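Local coordinates for protein peptidyl-prolyl cis-trans isomerase (Hirschia baltica, PDB 5EX2) that probably catalyses the cis-trans isomerisation of peptidyl-prolyl bonds, as a periplasmic folding helper of the cyclophilin family, at residues M239-L242 with F243-M247. Sequence-based numbering, arbitrary orientation.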
# COMPACT_ATOMS: atom_id res chain seq x y z
N MET A 239 -4.76 -15.26 -14.96
CA MET A 239 -5.83 -15.16 -13.98
C MET A 239 -6.24 -13.71 -13.79
O MET A 239 -7.41 -13.40 -13.60
CB MET A 239 -5.42 -15.78 -12.66
CG MET A 239 -5.37 -17.28 -12.74
SD MET A 239 -4.86 -18.11 -11.23
CE MET A 239 -6.30 -17.83 -10.20
N PHE A 240 -5.27 -12.80 -13.82
CA PHE A 240 -5.63 -11.41 -13.66
C PHE A 240 -6.38 -10.91 -14.89
O PHE A 240 -7.28 -10.08 -14.77
CB PHE A 240 -4.41 -10.53 -13.39
CG PHE A 240 -4.79 -9.16 -12.88
CD1 PHE A 240 -5.32 -9.01 -11.61
CD2 PHE A 240 -4.66 -8.03 -13.68
CE1 PHE A 240 -5.70 -7.78 -11.13
CE2 PHE A 240 -5.03 -6.80 -13.19
CZ PHE A 240 -5.55 -6.67 -11.92
N SER A 241 -6.04 -11.40 -16.07
CA SER A 241 -6.80 -11.07 -17.27
C SER A 241 -8.27 -11.47 -17.12
O SER A 241 -9.18 -10.72 -17.50
CB SER A 241 -6.17 -11.77 -18.46
OG SER A 241 -6.81 -11.43 -19.67
N LEU A 242 -8.50 -12.65 -16.56
CA LEU A 242 -9.85 -13.13 -16.32
C LEU A 242 -10.56 -12.29 -15.27
O LEU A 242 -11.75 -12.02 -15.37
CB LEU A 242 -9.80 -14.59 -15.88
CG LEU A 242 -9.32 -15.54 -16.98
CD1 LEU A 242 -9.09 -16.94 -16.43
CD2 LEU A 242 -10.32 -15.58 -18.13
N PHE A 243 -9.82 -11.91 -14.23
CA PHE A 243 -10.35 -11.04 -13.19
C PHE A 243 -10.81 -9.70 -13.77
O PHE A 243 -11.93 -9.27 -13.52
CB PHE A 243 -9.27 -10.86 -12.12
CG PHE A 243 -9.53 -9.77 -11.12
CD1 PHE A 243 -8.99 -8.51 -11.32
CD2 PHE A 243 -10.23 -10.02 -9.95
CE1 PHE A 243 -9.19 -7.50 -10.41
CE2 PHE A 243 -10.43 -9.00 -9.02
CZ PHE A 243 -9.90 -7.75 -9.26
N LEU A 244 -9.99 -9.08 -14.61
CA LEU A 244 -10.38 -7.82 -15.24
C LEU A 244 -11.59 -8.02 -16.14
O LEU A 244 -12.50 -7.20 -16.16
CB LEU A 244 -9.24 -7.25 -16.07
CG LEU A 244 -8.03 -6.74 -15.30
CD1 LEU A 244 -6.94 -6.33 -16.27
CD2 LEU A 244 -8.41 -5.55 -14.45
N ASP A 245 -11.60 -9.12 -16.89
CA ASP A 245 -12.75 -9.42 -17.73
C ASP A 245 -14.03 -9.47 -16.92
O ASP A 245 -15.06 -8.93 -17.32
CB ASP A 245 -12.61 -10.77 -18.44
CG ASP A 245 -11.55 -10.78 -19.53
OD1 ASP A 245 -11.04 -9.71 -19.94
OD2 ASP A 245 -11.27 -11.89 -20.01
N ARG A 246 -13.95 -10.18 -15.80
CA ARG A 246 -15.09 -10.42 -14.94
C ARG A 246 -15.55 -9.12 -14.27
O ARG A 246 -16.74 -8.83 -14.23
CB ARG A 246 -14.71 -11.51 -13.94
CG ARG A 246 -15.77 -11.91 -12.94
CD ARG A 246 -15.18 -12.93 -11.98
NE ARG A 246 -14.77 -12.33 -10.71
CZ ARG A 246 -13.57 -12.45 -10.14
NH1 ARG A 246 -12.60 -13.16 -10.71
NH2 ARG A 246 -13.35 -11.85 -8.98
N MET A 247 -14.61 -8.31 -13.79
CA MET A 247 -14.95 -7.11 -13.03
C MET A 247 -15.31 -5.89 -13.88
O MET A 247 -16.11 -5.06 -13.45
CB MET A 247 -13.80 -6.73 -12.12
CG MET A 247 -13.49 -7.80 -11.10
SD MET A 247 -14.93 -8.32 -10.13
CE MET A 247 -15.51 -6.79 -9.42
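Phe240 and Phe243 both carry CG opposite the backbone N, with chi1 at -166° in Phe240, and this sets their rings next to each other on one flank of helix 238-247. The planes make an angle of 25°, and the rings are so displaced that little of one lies over the other, with centroids 5.1 Å apart. The closest pair is Phe240 CE1 and Phe243 CD1, 3.4 Å apart. Leu244 reaches the CD2 and CE2 side of the Phe240 ring, with its CD1 3.7 Å from Phe240 CE2. Beyond the helix, Phe123 packs edge-to-face with Phe240, and Met233 of strand 229-233 also touches it. With an alanine in place of Phe240, a gap would probably open between Phe243 and Leu244, and the helix would be likely to lose its aromatic contact with Phe123.

Four i to i+4 bonds run from 239-242 to 243-247. Leu244 N donates to Phe240 O at 2.9 Å, and Asp245 N donates to Ser241 O at 3.0 Å. Asp245 CG lies 3.1 Å from that same Ser241 O. Asp245 OD1 forms a salt bridge with Arg249, which also makes a weak hydrogen bond to Ser241 O. The arginine thus probably eases the closeness of carboxylate and carbonyl. The helix is largely amphipathic: buried apolar rings and a leucine join it to the protein, while Asp245 and Arg246 lie on its exposed side, together with Leu242.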